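Local coordinates for putative aldehyde dehydrogenase (Burkholderia cenocepacia, PDB 4YWE), which probably oxidises aldehydes with NAD or NADP as acceptor, as a member of the aldehyde dehydrogenase family, and carries bound calcium and magnesium ions, at residues Ile227-Phe232 against Pro252-Leu257. Sequence-based numbering, arbitrary orientation.
Sequences IDHISF and PVTLEL
I230 and F232 trade four backbone hydrogen bonds with P252, T254 and E256, a parallel ladder whose axes over 229-232 and 253-256 come within 4.7 Å and lie 5° apart, and which opens with I230 N to P252 O at 3.0 Å, ends with E256 N on F232 O at 2.9 Å, and in between has I230 O taking T254 N and also a CA-H...O contact from V253 CA, 3.4 Å away.

On the face turned to helix 236-246, V253 CG2 packs against I230 CB, and V253 CG1 against F232 CB. F232 CG lies anti to the backbone N (chi1 179°), which carries the ring along the strand towards the leucine methyls: L255 CD2 lies obliquely by F232 CD2 at 3.9 Å, while the L257 CD2 methyl lies at the ring's edge, in its plane, 3.8 Å from F232 CE2.

The face with H229, S231 and T254 carries the polar groups. T254 OG1 lies at the edge of the H229 imidazole, 3.4 Å from H229 CE1, and one water joins T254 OG1 to H229 NE2. H148 stacks on that imidazole; S231 OG bonds to E467 and S167.

These are the two parallel strands of a beta-alpha-beta unit, joined through helix 236-246. With E256 CB 3.5 Å from F232 O, the ladder's last bond probably helps position E256, the predicted active-site residue, at the end of strand 253-256.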
loop_
_atom_site.group_PDB
_atom_site.type_symbol
_atom_site.label_atom_id
_atom_site.label_comp_id
_atom_site.label_asym_id
_atom_site.label_seq_id
_atom_site.Cartn_x
_atom_site.Cartn_y
_atom_site.Cartn_z
ATOM N N ILE A 227 17.371 9.963 23.119
ATOM C CA ILE A 227 16.906 10.121 21.744
ATOM C C ILE A 227 16.651 8.738 21.156
ATOM O O ILE A 227 17.363 7.786 21.472
ATOM C CB ILE A 227 17.921 10.934 20.910
ATOM C CG1 ILE A 227 18.039 12.351 21.471
ATOM C CG2 ILE A 227 17.519 10.984 19.441
ATOM C CD1 ILE A 227 19.046 13.214 20.753
ATOM N N ASP A 228 15.630 8.621 20.311
ATOM C CA ASP A 228 15.204 7.317 19.812
ATOM C C ASP A 228 15.570 7.088 18.348
ATOM O O ASP A 228 15.577 5.953 17.877
ATOM C CB ASP A 228 13.695 7.158 20.000
ATOM C CG ASP A 228 13.264 7.400 21.432
ATOM O OD1 ASP A 228 13.618 6.579 22.306
ATOM O OD2 ASP A 228 12.573 8.411 21.683
ATOM N N HIS A 229 15.871 8.167 17.636
ATOM C CA HIS A 229 16.225 8.085 16.220
ATOM C C HIS A 229 16.959 9.347 15.790
ATOM O O HIS A 229 16.630 10.447 16.233
ATOM C CB HIS A 229 14.976 7.875 15.360
ATOM C CG HIS A 229 15.224 8.010 13.889
ATOM N ND1 HIS A 229 15.604 6.948 13.096
ATOM C CD2 HIS A 229 15.148 9.084 13.067
ATOM C CE1 HIS A 229 15.751 7.361 11.851
ATOM N NE2 HIS A 229 15.480 8.653 11.806
ATOM N N ILE A 230 17.954 9.186 14.925
ATOM C CA ILE A 230 18.749 10.320 14.475
ATOM C C ILE A 230 18.693 10.460 12.960
ATOM O O ILE A 230 18.892 9.490 12.226
ATOM C CB ILE A 230 20.210 10.199 14.949
ATOM C CG1 ILE A 230 20.275 10.150 16.476
ATOM C CG2 ILE A 230 21.040 11.361 14.419
ATOM C CD1 ILE A 230 21.681 10.038 17.024
ATOM N N SER A 231 18.418 11.676 12.501
ATOM C CA SER A 231 18.464 11.994 11.081
ATOM C C SER A 231 19.704 12.829 10.785
ATOM O O SER A 231 19.771 14.005 11.145
ATOM C CB SER A 231 17.199 12.740 10.653
ATOM O OG SER A 231 17.282 13.145 9.298
ATOM N N PHE A 232 20.689 12.217 10.134
ATOM C CA PHE A 232 21.950 12.898 9.866
ATOM C C PHE A 232 22.115 13.263 8.395
ATOM O O PHE A 232 21.796 12.475 7.504
ATOM C CB PHE A 232 23.134 12.035 10.315
ATOM C CG PHE A 232 24.477 12.663 10.044
ATOM C CD1 PHE A 232 25.063 13.501 10.978
ATOM C CD2 PHE A 232 25.151 12.416 8.857
ATOM C CE1 PHE A 232 26.294 14.082 10.733
ATOM C CE2 PHE A 232 26.379 12.995 8.605
ATOM C CZ PHE A 232 26.955 13.827 9.546
ATOM N N PRO A 252 19.047 4.024 16.012
ATOM C CA PRO A 252 19.132 3.990 14.549
ATOM C C PRO A 252 19.452 5.361 13.960
ATOM O O PRO A 252 18.929 6.373 14.431
ATOM C CB PRO A 252 17.734 3.523 14.129
ATOM C CG PRO A 252 16.847 3.937 15.254
ATOM C CD PRO A 252 17.676 3.783 16.495
ATOM N N VAL A 253 20.309 5.388 12.944
ATOM C CA VAL A 253 20.719 6.641 12.320
ATOM C C VAL A 253 20.490 6.595 10.817
ATOM O O VAL A 253 20.920 5.660 10.141
ATOM C CB VAL A 253 22.198 6.958 12.619
ATOM C CG1 VAL A 253 22.612 8.257 11.942
ATOM C CG2 VAL A 253 22.439 7.037 14.113
ATOM N N THR A 254 19.807 7.607 10.295
ATOM C CA THR A 254 19.672 7.765 8.853
ATOM C C THR A 254 20.827 8.620 8.341
ATOM O O THR A 254 21.090 9.698 8.870
ATOM C CB THR A 254 18.328 8.407 8.473
ATOM O OG1 THR A 254 17.263 7.505 8.799
ATOM C CG2 THR A 254 18.282 8.714 6.983
ATOM N N LEU A 255 21.523 8.128 7.320
ATOM C CA LEU A 255 22.694 8.818 6.793
ATOM C C LEU A 255 22.449 9.399 5.406
ATOM O O LEU A 255 22.331 8.663 4.425
ATOM C CB LEU A 255 23.897 7.871 6.744
ATOM C CG LEU A 255 24.463 7.374 8.075
ATOM C CD1 LEU A 255 25.653 6.465 7.831
ATOM C CD2 LEU A 255 24.855 8.544 8.961
ATOM N N GLU A 256 22.380 10.724 5.331
ATOM C CA GLU A 256 22.303 11.422 4.052
ATOM C C GLU A 256 23.640 12.091 3.765
ATOM O O GLU A 256 23.855 13.249 4.118
ATOM C CB GLU A 256 21.176 12.457 4.060
ATOM C CG GLU A 256 19.782 11.861 4.166
ATOM C CD GLU A 256 19.273 11.315 2.844
ATOM O OE1 GLU A 256 19.958 11.494 1.816
ATOM O OE2 GLU A 256 18.183 10.707 2.836
ATOM N N LEU A 257 24.539 11.355 3.121
ATOM C CA LEU A 257 25.913 11.815 2.947
ATOM C C LEU A 257 26.140 12.460 1.583
ATOM O O LEU A 257 25.190 12.790 0.873
ATOM C CB LEU A 257 26.878 10.647 3.152
ATOM C CG LEU A 257 26.586 9.813 4.404
ATOM C CD1 LEU A 257 27.563 8.657 4.530
ATOM C CD2 LEU A 257 26.610 10.681 5.656
HETATM O O HOH W 1 14.864 9.631 8.728
#